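Local structure of formate dehydrogenase (Staphylococcus aureus, 6TTB) at residues Y297-W302 / W313-P317; T253-D258 / K278-R282. The protein probably catalyses the NAD-dependent oxidation of formate to carbon dioxide and binds NAD through a Rossmann-type domain. All coordinates share one frame; numbering follows the deposited sequence.

Overall arrangement
Both contacts belong to the NAD-binding domain, whose seven-stranded parallel sheet has the order of a Rossmann fold, and their centres lie about 14 Å apart. Contact 2 comes first along the chain: it joins the loops that follow strands 242-245 and 269-273. Contact 1 comes after it and packs strand 294-299 with the loop beyond it against the loop that leads into strand 319-321. Helix 282-291 runs on from contact 2 towards contact 1, and Arg-282 O probably accepts a hydrogen bond (2.9 Å) from Trp-313 NE1. Asp-300 and Val-301 of contact 1 and Thr-253 of contact 2 line the NAD pocket, so both contacts lie beside the cofactor site.

Contact 1: Y297-W302 / W313-P317; sequences YAGDVW and WRTMP. With NAD (nicotinamide-adenine-dinucleotide), chain C.
Arg-314, packed against Trp-302, has NH2 hydrogen-bonded to Ala-307 O and to Glu-173 O of the second subunit, and NH1 hydrogen-bonded to Ser-169 O of that subunit. These bonds hold the guanidinium group at 38° to the Trp-302 ring, and with Arg-314 CZ 5.5 Å from the centroid of its six-membered ring any cation-pi attraction is weak. The firmer contact is aliphatic: Arg-314 CG lies 3.6 Å from Trp-302 CH2. Beside it, Trp-302 CZ3 approaches Trp-313 CB to 3.5 Å. The Trp-313 indole receives Val-301 O at its edge, 3.5 Å from CZ3. Over one face, displaced toward the rim, lies Tyr-297 CZ; CG of Tyr-297 is anti to the backbone N (chi1 175°), which carries the phenol across to the indole. The six-membered rings lie 5.2 Å apart between centroids with planes at 48°. Met-316 CE reaches Tyr-297 CD1 at 3.8 Å. Asp-300 OD1 accepts a weak hydrogen bond from NAD N7N (3.4 Å) while OD2 is hydrogen-bonded to Ser-326 N, placing segment 297-302 at the nicotinamide part of the NAD pocket. Tyr-297, Trp-313 and Met-316 rest on Leu-285 of helix 282-291, and Tyr-297 and Trp-302 on Met-321 of strand 319-321.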
loop_
_atom_site.group_PDB
_atom_site.type_symbol
_atom_site.label_atom_id
_atom_site.label_comp_id
_atom_site.label_asym_id
_atom_site.label_seq_id
_atom_site.Cartn_x
_atom_site.Cartn_y
_atom_site.Cartn_z
ATOM N N TYR A 297 1.145 0.810 -11.949
ATOM C CA TYR A 297 2.183 1.820 -11.604
ATOM C C TYR A 297 1.705 2.647 -10.411
ATOM O O TYR A 297 0.531 3.083 -10.349
ATOM C CB TYR A 297 2.544 2.745 -12.792
ATOM C CG TYR A 297 3.513 3.908 -12.516
ATOM C CD1 TYR A 297 3.057 5.116 -12.022
ATOM C CD2 TYR A 297 4.874 3.837 -12.814
ATOM C CE1 TYR A 297 3.880 6.215 -11.861
ATOM C CE2 TYR A 297 5.741 4.915 -12.581
ATOM C CZ TYR A 297 5.235 6.127 -12.126
ATOM O OH TYR A 297 6.054 7.217 -11.832
ATOM N N ALA A 298 2.617 2.834 -9.454
ATOM C CA ALA A 298 2.435 3.848 -8.425
ATOM C C ALA A 298 3.691 4.671 -8.264
ATOM O O ALA A 298 4.721 4.396 -8.910
ATOM C CB ALA A 298 2.014 3.266 -7.105
ATOM N N GLY A 299 3.573 5.669 -7.360
ATOM C CA GLY A 299 4.557 6.701 -7.107
ATOM C C GLY A 299 3.882 8.024 -6.884
ATOM O O GLY A 299 2.697 8.112 -7.078
ATOM N N ASP A 300 4.670 9.071 -6.596
ATOM C CA ASP A 300 4.131 10.376 -6.213
ATOM C C ASP A 300 4.879 11.527 -6.928
ATOM O O ASP A 300 4.796 12.701 -6.462
ATOM C CB ASP A 300 4.123 10.571 -4.688
ATOM C CG ASP A 300 5.498 10.907 -4.082
ATOM O OD1 ASP A 300 6.556 10.506 -4.681
ATOM O OD2 ASP A 300 5.529 11.585 -3.023
ATOM N N VAL A 301 5.619 11.203 -8.019
ATOM C CA VAL A 301 6.505 12.208 -8.621
ATOM C C VAL A 301 6.113 12.391 -10.080
ATOM O O VAL A 301 5.755 11.411 -10.727
ATOM C CB VAL A 301 7.992 11.830 -8.485
ATOM C CG1 VAL A 301 8.501 11.977 -7.087
ATOM C CG2 VAL A 301 8.290 10.432 -9.022
ATOM N N TRP A 302 6.154 13.653 -10.588
ATOM C CA TRP A 302 5.547 13.924 -11.899
ATOM C C TRP A 302 6.448 14.746 -12.850
ATOM O O TRP A 302 7.189 15.638 -12.389
ATOM C CB TRP A 302 4.257 14.650 -11.687
ATOM C CG TRP A 302 3.319 13.959 -10.777
ATOM C CD1 TRP A 302 3.444 13.798 -9.426
ATOM C CD2 TRP A 302 2.014 13.467 -11.136
ATOM N NE1 TRP A 302 2.350 13.151 -8.929
ATOM C CE2 TRP A 302 1.437 12.962 -9.942
ATOM C CE3 TRP A 302 1.315 13.353 -12.357
ATOM C CZ2 TRP A 302 0.192 12.340 -9.926
ATOM C CZ3 TRP A 302 0.096 12.723 -12.327
ATOM C CH2 TRP A 302 -0.451 12.217 -11.129
ATOM N N TRP A 313 -1.335 10.567 -16.245
ATOM C CA TRP A 313 -1.000 9.662 -15.147
ATOM C C TRP A 313 -2.094 9.675 -14.080
ATOM O O TRP A 313 -2.137 8.806 -13.240
ATOM C CB TRP A 313 0.366 10.002 -14.538
ATOM C CG TRP A 313 1.528 9.492 -15.334
ATOM C CD1 TRP A 313 1.474 8.857 -16.539
ATOM C CD2 TRP A 313 2.928 9.596 -14.984
ATOM N NE1 TRP A 313 2.746 8.581 -16.983
ATOM C CE2 TRP A 313 3.659 9.017 -16.049
ATOM C CE3 TRP A 313 3.626 10.033 -13.847
ATOM C CZ2 TRP A 313 5.058 8.941 -16.039
ATOM C CZ3 TRP A 313 5.004 10.039 -13.871
ATOM C CH2 TRP A 313 5.706 9.464 -14.943
ATOM N N ARG A 314 -2.966 10.686 -14.103
ATOM C CA ARG A 314 -3.959 10.809 -13.045
ATOM C C ARG A 314 -5.100 9.813 -13.281
ATOM O O ARG A 314 -5.627 9.261 -12.354
ATOM C CB ARG A 314 -4.517 12.230 -13.039
ATOM C CG ARG A 314 -3.470 13.313 -12.817
ATOM C CD ARG A 314 -4.243 14.622 -12.719
ATOM N NE ARG A 314 -3.533 15.808 -12.218
ATOM C CZ ARG A 314 -3.508 16.212 -10.937
ATOM N NH1 ARG A 314 -4.117 15.534 -9.969
ATOM N NH2 ARG A 314 -2.908 17.334 -10.648
ATOM N N THR A 315 -5.399 9.549 -14.545
ATOM C CA THR A 315 -6.633 8.949 -15.041
ATOM C C THR A 315 -6.298 7.553 -15.560
ATOM O O THR A 315 -7.134 6.927 -16.190
ATOM C CB THR A 315 -7.092 9.734 -16.301
ATOM O OG1 THR A 315 -7.501 11.003 -15.848
ATOM C CG2 THR A 315 -8.186 9.099 -17.146
ATOM N N MET A 316 -5.025 7.179 -15.554
ATOM C CA MET A 316 -4.684 6.038 -16.394
ATOM C C MET A 316 -5.018 4.775 -15.611
ATOM O O MET A 316 -5.033 4.804 -14.376
ATOM C CB MET A 316 -3.216 6.059 -16.889
ATOM C CG MET A 316 -2.196 5.610 -15.826
ATOM S SD MET A 316 -0.559 6.291 -15.954
ATOM C CE MET A 316 0.160 5.833 -14.375
ATOM N N PRO A 317 -5.422 3.677 -16.301
ATOM C CA PRO A 317 -5.557 2.333 -15.710
ATOM C C PRO A 317 -4.694 1.977 -14.516
ATOM O O PRO A 317 -3.477 2.085 -14.584
ATOM C CB PRO A 317 -4.848 1.529 -16.819
ATOM C CG PRO A 317 -5.240 2.252 -18.121
ATOM C CD PRO A 317 -5.710 3.655 -17.730
HETATM P PA NAD C . 21.116 8.476 -3.123
HETATM O O1A NAD C . 22.175 9.313 -3.756
HETATM O O2A NAD C . 21.290 7.884 -1.737
HETATM O O5B NAD C . 20.609 7.346 -4.154
HETATM C C5B NAD C . 20.942 7.397 -5.556
HETATM C C4B NAD C . 21.821 6.213 -5.870
HETATM O O4B NAD C . 21.509 5.791 -7.212
HETATM C C3B NAD C . 23.344 6.481 -5.816
HETATM O O3B NAD C . 24.041 5.902 -4.713
HETATM C C2B NAD C . 23.894 5.970 -7.153
HETATM O O2B NAD C . 24.943 5.036 -7.004
HETATM C C1B NAD C . 22.674 5.394 -7.887
HETATM N N9A NAD C . 22.610 5.799 -9.295
HETATM C C8A NAD C . 23.355 6.802 -9.904
HETATM N N7A NAD C . 23.215 6.836 -11.209
HETATM C C5A NAD C . 22.411 5.736 -11.505
HETATM C C6A NAD C . 21.939 5.177 -12.728
HETATM N N6A NAD C . 22.272 5.612 -13.930
HETATM N N1A NAD C . 21.225 4.026 -12.651
HETATM C C2A NAD C . 20.921 3.542 -11.435
HETATM N N3A NAD C . 21.268 4.000 -10.229
HETATM C C4A NAD C . 22.023 5.099 -10.324
HETATM O O3 NAD C . 19.816 9.331 -3.090
HETATM P PN NAD C . 18.557 8.932 -2.258
HETATM O O1N NAD C . 18.614 9.753 -0.997
HETATM O O2N NAD C . 18.481 7.437 -2.150
HETATM O O5D NAD C . 17.388 9.477 -3.239
HETATM C C5D NAD C . 16.781 8.561 -4.200
HETATM C C4D NAD C . 15.998 9.390 -5.158
HETATM O O4D NAD C . 14.701 9.647 -4.566
HETATM C C3D NAD C . 16.663 10.758 -5.443
HETATM O O3D NAD C . 17.147 10.866 -6.772
HETATM C C2D NAD C . 15.593 11.792 -5.078
HETATM O O2D NAD C . 15.324 12.779 -6.064
HETATM C C1D NAD C . 14.335 10.988 -4.805
HETATM N N1N NAD C . 13.664 11.536 -3.616
HETATM C C2N NAD C . 12.296 11.940 -3.705
HETATM C C3N NAD C . 11.628 12.466 -2.576
HETATM C C7N NAD C . 10.106 12.620 -2.578
HETATM O O7N NAD C . 9.598 13.465 -1.844
HETATM N N7N NAD C . 9.366 11.810 -3.362
HETATM C C4N NAD C . 12.428 12.803 -1.422
HETATM C C5N NAD C . 13.787 12.426 -1.366
HETATM C C6N NAD C . 14.391 11.820 -2.486
#

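Contact 2: T253-D258 / K278-R282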
loop_
_atom_site.group_PDB
_atom_site.type_symbol
_atom_site.label_atom_id
_atom_site.label_comp_id
_atom_site.label_asym_id
_atom_site.label_seq_id
_atom_site.Cartn_x
_atom_site.Cartn_y
_atom_site.Cartn_z
ATOM N N THR A 253 19.446 8.488 -16.358
ATOM C CA THR A 253 18.144 8.067 -15.890
ATOM C C THR A 253 17.078 8.898 -16.595
ATOM O O THR A 253 15.928 8.480 -16.659
ATOM C CB THR A 253 18.065 8.091 -14.370
ATOM O OG1 THR A 253 17.806 9.458 -13.972
ATOM C CG2 THR A 253 19.308 7.505 -13.698
ATOM N N ASP A 254 17.500 10.034 -17.205
ATOM C CA ASP A 254 16.578 10.838 -17.973
ATOM C C ASP A 254 15.838 9.927 -18.992
ATOM O O ASP A 254 16.461 9.193 -19.758
ATOM C CB ASP A 254 17.309 12.012 -18.565
ATOM C CG ASP A 254 16.370 12.980 -19.220
ATOM O OD1 ASP A 254 15.161 12.648 -19.326
ATOM O OD2 ASP A 254 16.831 14.054 -19.611
ATOM N N ASN A 255 14.511 9.850 -18.904
ATOM C CA ASN A 255 13.763 9.067 -19.866
ATOM C C ASN A 255 14.250 7.614 -20.005
ATOM O O ASN A 255 13.916 6.961 -20.977
ATOM C CB ASN A 255 13.794 9.690 -21.229
ATOM C CG ASN A 255 12.480 9.432 -21.919
ATOM O OD1 ASN A 255 11.419 9.618 -21.312
ATOM N ND2 ASN A 255 12.519 8.976 -23.146
ATOM N N LEU A 256 14.920 7.063 -18.966
ATOM C CA LEU A 256 15.452 5.710 -19.017
ATOM C C LEU A 256 14.359 4.695 -19.218
ATOM O O LEU A 256 14.583 3.748 -19.873
ATOM C CB LEU A 256 16.211 5.371 -17.741
ATOM C CG LEU A 256 16.758 3.932 -17.706
ATOM C CD1 LEU A 256 17.503 3.565 -19.033
ATOM C CD2 LEU A 256 17.638 3.695 -16.484
ATOM N N PHE A 257 13.264 4.774 -18.489
ATOM C CA PHE A 257 12.226 3.739 -18.646
ATOM C C PHE A 257 11.285 4.181 -19.748
ATOM O O PHE A 257 10.320 4.870 -19.434
ATOM C CB PHE A 257 11.467 3.549 -17.339
ATOM C CG PHE A 257 12.220 2.807 -16.284
ATOM C CD1 PHE A 257 13.242 3.417 -15.574
ATOM C CD2 PHE A 257 11.918 1.486 -15.993
ATOM C CE1 PHE A 257 14.019 2.684 -14.672
ATOM C CE2 PHE A 257 12.658 0.777 -15.040
ATOM C CZ PHE A 257 13.696 1.389 -14.370
ATOM N N ASP A 258 11.788 4.108 -21.008
ATOM C CA ASP A 258 11.052 4.520 -22.219
ATOM C C ASP A 258 10.256 3.345 -22.749
ATOM O O ASP A 258 10.071 2.379 -22.039
ATOM C CB ASP A 258 11.955 5.054 -23.339
ATOM C CG ASP A 258 13.136 4.137 -23.694
ATOM O OD1 ASP A 258 13.339 3.161 -22.968
ATOM O OD2 ASP A 258 13.904 4.460 -24.703
ATOM N N LYS A 278 10.508 12.215 -14.513
ATOM C CA LYS A 278 11.032 12.189 -15.896
ATOM C C LYS A 278 11.783 10.897 -16.172
ATOM O O LYS A 278 12.113 10.624 -17.321
ATOM C CB LYS A 278 12.049 13.314 -16.148
ATOM C CG LYS A 278 11.881 14.136 -17.427
ATOM C CD LYS A 278 13.246 14.631 -17.954
ATOM C CE LYS A 278 13.200 15.706 -19.032
ATOM N NZ LYS A 278 12.562 15.205 -20.269
ATOM N N ILE A 279 12.141 10.137 -15.139
ATOM C CA ILE A 279 12.847 8.880 -15.420
ATOM C C ILE A 279 11.934 7.974 -16.235
ATOM O O ILE A 279 12.413 7.048 -16.964
ATOM C CB ILE A 279 13.290 8.135 -14.160
ATOM C CG1 ILE A 279 14.403 8.875 -13.446
ATOM C CG2 ILE A 279 13.686 6.677 -14.500
ATOM C CD1 ILE A 279 14.518 8.524 -12.006
ATOM N N VAL A 280 10.615 8.228 -16.078
ATOM C CA VAL A 280 9.691 7.329 -16.677
ATOM C C VAL A 280 8.916 8.061 -17.741
ATOM O O VAL A 280 8.216 9.022 -17.464
ATOM C CB VAL A 280 8.793 6.625 -15.656
ATOM C CG1 VAL A 280 7.698 5.838 -16.388
ATOM C CG2 VAL A 280 9.622 5.697 -14.775
ATOM N N ASN A 281 8.961 7.492 -18.942
ATOM C CA ASN A 281 8.398 8.152 -20.089
ATOM C C ASN A 281 6.890 8.254 -19.918
ATOM O O ASN A 281 6.186 7.244 -19.978
ATOM C CB ASN A 281 8.718 7.450 -21.411
ATOM C CG ASN A 281 8.165 8.279 -22.571
ATOM O OD1 ASN A 281 7.015 8.096 -22.947
ATOM N ND2 ASN A 281 8.898 9.333 -22.990
ATOM N N ARG A 282 6.405 9.503 -19.821
ATOM C CA ARG A 282 5.003 9.742 -19.517
ATOM C C ARG A 282 4.127 8.823 -20.361
ATOM O O ARG A 282 3.243 8.124 -19.835
ATOM C CB ARG A 282 4.615 11.176 -19.806
ATOM C CG ARG A 282 3.128 11.401 -19.640
ATOM C CD ARG A 282 2.754 12.832 -19.921
ATOM N NE ARG A 282 2.456 12.785 -21.327
ATOM C CZ ARG A 282 2.600 13.781 -22.154
ATOM N NH1 ARG A 282 2.965 14.966 -21.708
ATOM N NH2 ARG A 282 2.364 13.589 -23.421
#
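Asn-281 reaches across to Asn-255 and Phe-257. Its CB meets both Asn-255 OD1 (3.5 Å) and Phe-257 O, and CG faces the same Asn-255 oxygen. With CG anti to the backbone N (chi1 -176°), the amide runs alongside that of Asn-255, the two planes 69° apart. At the tip, ND2 donates to Asn-255 OD1 at 3.0 Å, in the carbonyl plane and on a lone pair (C=O...N angle 115°), whereas OD1 turns to Ala-284 N and caps the following helix. Phe-257 and Val-280 form a single beta bridge, with Phe-257 N bonded to Ile-279 O (2.9 Å) and Asn-281 N to Phe-257 O (3.0 Å). Within the type II turn 253-256, Asn-255 N donates to Lys-278 O at 3.0 Å. Apolar packing joins Ile-279 CG2 to Phe-257 CD1 (3.5 Å) and Phe-257 CB to Val-280 CG2. Ile-279 CG1 approaches Thr-253 OG1, which is hydrogen-bonded to Pro-248 O. The Thr-253 side chain comes within about 4 Å of the bound NAD, so these loops lie at the cofactor side of the Rossmann-type domain. Phe-257 and Ile-279 both touch Ile-245 of strand 242-245. The paired loops end at two helix N-termini, Asp-258 as N-cap of helix 259-264 and Asn-281 of helix 282-291.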